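Local atomic coordinates of iron-regulated outer membrane protein (Neisseria meningitidis, PDB entry 4B7O), a protein that transports iron across the meningococcal outer membrane as a TonB-dependent transporter, probably taking it up in siderophore-bound form. Residues 614-627 and 664-676. Numbering follows the deposited sequence.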
loop_
_atom_site.group_PDB
_atom_site.type_symbol
_atom_site.label_atom_id
_atom_site.label_comp_id
_atom_site.label_asym_id
_atom_site.label_seq_id
_atom_site.Cartn_x
_atom_site.Cartn_y
_atom_site.Cartn_z
ATOM N N PRO A 614 15.063 7.434 7.160
ATOM C CA PRO A 614 14.343 6.759 8.218
ATOM C C PRO A 614 15.294 6.056 9.150
ATOM O O PRO A 614 16.151 5.329 8.703
ATOM C CB PRO A 614 13.485 5.758 7.483
ATOM C CG PRO A 614 14.252 5.465 6.251
ATOM C CD PRO A 614 14.948 6.733 5.886
ATOM N N ARG A 615 15.193 6.375 10.432
ATOM C CA ARG A 615 16.174 5.938 11.423
ATOM C C ARG A 615 15.434 5.393 12.620
ATOM O O ARG A 615 14.531 6.051 13.128
ATOM C CB ARG A 615 17.081 7.092 11.812
ATOM C CG ARG A 615 18.169 7.283 10.796
ATOM C CD ARG A 615 18.763 5.965 10.307
ATOM N NE ARG A 615 19.872 6.251 9.397
ATOM C CZ ARG A 615 19.753 6.468 8.077
ATOM N NH1 ARG A 615 18.577 6.392 7.494
ATOM N NH2 ARG A 615 20.814 6.764 7.338
ATOM N N PHE A 616 15.762 4.163 13.019
ATOM C CA PHE A 616 15.036 3.457 14.108
ATOM C C PHE A 616 15.952 3.363 15.326
ATOM O O PHE A 616 17.044 2.798 15.208
ATOM C CB PHE A 616 14.631 2.068 13.626
ATOM C CG PHE A 616 13.446 2.063 12.704
ATOM C CD1 PHE A 616 13.482 2.728 11.472
ATOM C CD2 PHE A 616 12.296 1.345 13.044
ATOM C CE1 PHE A 616 12.385 2.734 10.624
ATOM C CE2 PHE A 616 11.177 1.336 12.200
ATOM C CZ PHE A 616 11.227 2.033 10.987
ATOM N N TYR A 617 15.543 3.958 16.453
ATOM C CA TYR A 617 16.414 4.043 17.663
ATOM C C TYR A 617 15.945 3.109 18.747
ATOM O O TYR A 617 14.761 3.163 19.148
ATOM C CB TYR A 617 16.371 5.434 18.283
ATOM C CG TYR A 617 16.970 6.490 17.437
ATOM C CD1 TYR A 617 16.237 7.052 16.379
ATOM C CD2 TYR A 617 18.259 6.929 17.664
ATOM C CE1 TYR A 617 16.785 8.026 15.579
ATOM C CE2 TYR A 617 18.827 7.916 16.866
ATOM C CZ TYR A 617 18.076 8.460 15.833
ATOM O OH TYR A 617 18.571 9.424 15.017
ATOM N N ASP A 618 16.869 2.298 19.248
ATOM C CA ASP A 618 16.539 1.194 20.164
ATOM C C ASP A 618 16.587 1.730 21.566
ATOM O O ASP A 618 17.638 2.194 22.010
ATOM C CB ASP A 618 17.615 0.096 20.051
ATOM C CG ASP A 618 17.456 -0.796 18.810
ATOM O OD1 ASP A 618 16.541 -1.662 18.778
ATOM O OD2 ASP A 618 18.275 -0.655 17.878
ATOM N N THR A 619 15.497 1.681 22.304
ATOM C CA THR A 619 15.652 2.053 23.723
ATOM C C THR A 619 15.458 0.897 24.677
ATOM O O THR A 619 15.115 1.115 25.841
ATOM C CB THR A 619 14.649 3.124 24.158
ATOM O OG1 THR A 619 13.309 2.632 23.948
ATOM C CG2 THR A 619 14.902 4.446 23.414
ATOM N N HIS A 620 15.646 -0.329 24.192
ATOM C CA HIS A 620 15.353 -1.528 24.991
ATOM C C HIS A 620 16.567 -2.406 25.042
ATOM O O HIS A 620 17.175 -2.715 24.002
ATOM C CB HIS A 620 14.128 -2.243 24.433
ATOM C CG HIS A 620 13.685 -3.477 25.214
ATOM N ND1 HIS A 620 14.482 -4.580 25.374
ATOM C CD2 HIS A 620 12.440 -3.794 25.812
ATOM C CE1 HIS A 620 13.795 -5.526 26.076
ATOM N NE2 HIS A 620 12.544 -5.048 26.328
ATOM N N PRO A 621 16.950 -2.814 26.268
ATOM C CA PRO A 621 18.176 -3.571 26.509
ATOM C C PRO A 621 18.484 -4.639 25.452
ATOM O O PRO A 621 19.580 -4.606 24.885
ATOM C CB PRO A 621 17.971 -4.206 27.917
ATOM C CG PRO A 621 16.821 -3.480 28.544
ATOM C CD PRO A 621 16.207 -2.541 27.519
ATOM N N LYS A 622 17.548 -5.562 25.178
ATOM C CA LYS A 622 17.797 -6.610 24.156
ATOM C C LYS A 622 17.185 -6.085 22.859
ATOM O O LYS A 622 16.028 -6.359 22.583
ATOM C CB LYS A 622 17.131 -7.944 24.553
ATOM C CG LYS A 622 17.333 -8.407 25.998
ATOM C CD LYS A 622 18.804 -8.746 26.278
ATOM C CE LYS A 622 18.971 -9.494 27.598
ATOM N NZ LYS A 622 20.413 -9.584 27.933
ATOM N N LYS A 623 17.953 -5.322 22.086
ATOM C CA LYS A 623 17.412 -4.357 21.111
ATOM C C LYS A 623 16.381 -4.957 20.177
ATOM O O LYS A 623 16.735 -5.703 19.257
ATOM C CB LYS A 623 18.562 -3.811 20.275
ATOM C CG LYS A 623 19.627 -3.105 21.093
ATOM C CD LYS A 623 20.850 -2.872 20.241
ATOM C CE LYS A 623 21.950 -3.855 20.592
ATOM N NZ LYS A 623 22.984 -3.866 19.521
ATOM N N LEU A 624 15.108 -4.641 20.414
ATOM C CA LEU A 624 14.043 -5.350 19.743
ATOM C C LEU A 624 13.578 -4.707 18.469
ATOM O O LEU A 624 12.567 -5.184 17.926
ATOM C CB LEU A 624 12.838 -5.527 20.639
ATOM C CG LEU A 624 13.124 -6.217 21.968
ATOM C CD1 LEU A 624 12.083 -5.774 22.994
ATOM C CD2 LEU A 624 13.247 -7.740 21.824
ATOM N N LEU A 625 14.258 -3.636 18.002
ATOM C CA LEU A 625 13.869 -2.997 16.728
ATOM C C LEU A 625 14.383 -3.774 15.506
ATOM O O LEU A 625 15.501 -4.274 15.515
ATOM C CB LEU A 625 14.270 -1.500 16.663
ATOM C CG LEU A 625 13.347 -0.556 17.439
ATOM C CD1 LEU A 625 13.498 0.893 17.038
ATOM C CD2 LEU A 625 11.896 -0.920 17.312
ATOM N N SER A 626 13.608 -3.787 14.430
ATOM C CA SER A 626 13.896 -4.643 13.252
ATOM C C SER A 626 14.272 -3.934 11.939
ATOM O O SER A 626 13.654 -2.930 11.582
ATOM C CB SER A 626 12.668 -5.512 12.972
ATOM O OG SER A 626 12.933 -6.417 11.905
ATOM N N ALA A 627 15.198 -4.529 11.189
ATOM C CA ALA A 627 15.587 -4.041 9.853
ATOM C C ALA A 627 14.747 -4.604 8.714
ATOM O O ALA A 627 15.074 -4.436 7.538
ATOM C CB ALA A 627 17.036 -4.352 9.585
ATOM N N ALA A 664 22.705 3.995 -1.877
ATOM C CA ALA A 664 22.390 4.223 -0.470
ATOM C C ALA A 664 23.386 3.462 0.364
ATOM O O ALA A 664 24.038 2.536 -0.127
ATOM C CB ALA A 664 21.001 3.718 -0.153
ATOM N N VAL A 665 23.482 3.836 1.637
ATOM C CA VAL A 665 24.357 3.175 2.588
ATOM C C VAL A 665 23.630 3.288 3.923
ATOM O O VAL A 665 22.842 4.240 4.134
ATOM C CB VAL A 665 25.749 3.863 2.719
ATOM C CG1 VAL A 665 26.286 4.353 1.375
ATOM C CG2 VAL A 665 25.698 5.036 3.697
ATOM N N GLY A 666 23.901 2.347 4.828
ATOM C CA GLY A 666 23.276 2.348 6.139
ATOM C C GLY A 666 21.970 1.563 6.233
ATOM O O GLY A 666 21.153 1.495 5.295
ATOM N N SER A 667 21.794 0.975 7.404
ATOM C CA SER A 667 20.577 0.287 7.786
ATOM C C SER A 667 19.574 1.338 8.227
ATOM O O SER A 667 19.964 2.472 8.563
ATOM C CB SER A 667 20.928 -0.673 8.965
ATOM O OG SER A 667 19.782 -1.227 9.626
ATOM N N ILE A 668 18.290 0.981 8.272
ATOM C CA ILE A 668 17.357 1.845 8.984
ATOM C C ILE A 668 17.641 1.884 10.523
ATOM O O ILE A 668 17.225 2.832 11.204
ATOM C CB ILE A 668 15.898 1.458 8.704
ATOM C CG1 ILE A 668 15.629 0.028 9.169
ATOM C CG2 ILE A 668 15.582 1.601 7.232
ATOM C CD1 ILE A 668 14.147 -0.299 9.347
ATOM N N LEU A 669 18.318 0.855 11.068
ATOM C CA LEU A 669 18.596 0.794 12.503
ATOM C C LEU A 669 19.822 1.625 12.875
ATOM O O LEU A 669 20.939 1.392 12.410
ATOM C CB LEU A 669 18.761 -0.657 13.018
ATOM C CG LEU A 669 17.542 -1.583 12.858
ATOM C CD1 LEU A 669 17.871 -3.050 13.121
ATOM C CD2 LEU A 669 16.411 -1.108 13.748
ATOM N N VAL A 670 19.599 2.581 13.760
ATOM C CA VAL A 670 20.654 3.422 14.244
ATOM C C VAL A 670 21.704 2.549 14.948
ATOM O O VAL A 670 22.916 2.768 14.784
ATOM C CB VAL A 670 20.079 4.472 15.203
ATOM C CG1 VAL A 670 21.185 5.112 16.055
ATOM C CG2 VAL A 670 19.330 5.503 14.392
ATOM N N ALA A 671 21.215 1.579 15.726
ATOM C CA ALA A 671 22.059 0.574 16.401
ATOM C C ALA A 671 22.832 -0.384 15.420
ATOM O O ALA A 671 23.807 -1.025 15.817
ATOM C CB ALA A 671 21.216 -0.214 17.415
ATOM N N GLY A 672 22.413 -0.446 14.147
ATOM C CA GLY A 672 23.047 -1.308 13.116
ATOM C C GLY A 672 22.251 -2.597 12.903
ATOM O O GLY A 672 21.526 -3.059 13.780
ATOM N N GLN A 673 22.342 -3.191 11.730
ATOM C CA GLN A 673 21.613 -4.437 11.519
ATOM C C GLN A 673 22.566 -5.646 11.431
ATOM O O GLN A 673 23.710 -5.513 11.001
ATOM C CB GLN A 673 20.631 -4.321 10.338
ATOM C CG GLN A 673 21.121 -4.843 9.012
ATOM C CD GLN A 673 20.281 -4.359 7.848
ATOM O OE1 GLN A 673 19.594 -3.348 7.951
ATOM N NE2 GLN A 673 20.377 -5.043 6.709
ATOM N N LYS A 674 22.100 -6.812 11.878
ATOM C CA LYS A 674 22.980 -8.012 11.959
ATOM C C LYS A 674 22.574 -9.223 11.080
ATOM O O LYS A 674 21.372 -9.463 10.832
ATOM C CB LYS A 674 23.233 -8.430 13.426
ATOM C CG LYS A 674 22.059 -8.166 14.364
ATOM C CD LYS A 674 22.297 -8.687 15.790
ATOM C CE LYS A 674 23.126 -7.734 16.664
ATOM N NZ LYS A 674 24.241 -7.082 15.895
ATOM N N ASP A 675 23.583 -9.960 10.610
ATOM C CA ASP A 675 23.384 -11.187 9.829
ATOM C C ASP A 675 23.053 -12.346 10.791
ATOM O O ASP A 675 22.215 -12.165 11.657
ATOM C CB ASP A 675 24.616 -11.478 8.938
ATOM C CG ASP A 675 25.900 -11.725 9.750
ATOM O OD1 ASP A 675 25.790 -12.181 10.937
ATOM O OD2 ASP A 675 27.012 -11.454 9.201
ATOM N N ARG A 676 23.715 -13.506 10.663
ATOM C CA ARG A 676 23.490 -14.665 11.564
ATOM C C ARG A 676 24.787 -15.426 11.979
ATOM O O ARG A 676 25.520 -15.058 12.912
ATOM C CB ARG A 676 22.439 -15.616 10.931
ATOM C CG ARG A 676 22.693 -16.063 9.470
ATOM C CD ARG A 676 23.743 -17.184 9.322
ATOM N NE ARG A 676 25.139 -16.689 9.375
ATOM C CZ ARG A 676 26.206 -17.336 9.882
ATOM N NH1 ARG A 676 26.104 -18.544 10.408
ATOM N NH2 ARG A 676 27.396 -16.766 9.864
HETATM O O HOH W 1 21.896 6.594 4.997
#
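The carbonyl oxygen of I668 is approached by two groups of strand 615-618: F616 N donates a hydrogen bond to I668 O at 2.7 Å, and the CA-H of R615 adds a weaker contact to the same atom. Two residues on, V670 N returns a straighter bond to F616 O (2.9 Å, 165° at the hydrogen). This pair forms a single bridge, F616 with L669, and illustrates how an extracellular loop can add a short backbone pairing to the edge of a barrel strand. One edge of 615-618 pairs with strand 578-600 through R615-K588 and Y617-Y586 backbone bonds, while 668-670 binds at the other.

The anchored loop sends side chains to both faces of the strand. I668, with CG1 set between its backbone N and carbonyl carbon (chi1 61°), lies alongside F616 and rests CD1 over the ring face, off-centre, in a CH-pi contact. F616 and P614 also touch M112 of the plug. V670 CG2 sits over the centre of the Y617 ring, 3.5 Å from its centroid; the same tyrosine stacks on Y586. L669 CD2 touches both F616 CB and L625 CB, whereas its CD1 lies against the backbone of 625-627.

S667 OG helps to hold the loop's own shape. It accepts from L669 N in an ST turn and donates to Q673 OE1 (2.7 Å), across a type I turn from L669 to G672. The Q673 amide is further fixed by E681 through NE2, and its OE1 side packs on A627 CB.

Two backbone bonds therefore set the pairing, methyl groups laid on aromatic faces fill in around it, and the hydroxyl-amide link probably helps to shape the loop, which ties neighbouring extracellular loops together at the barrel rim.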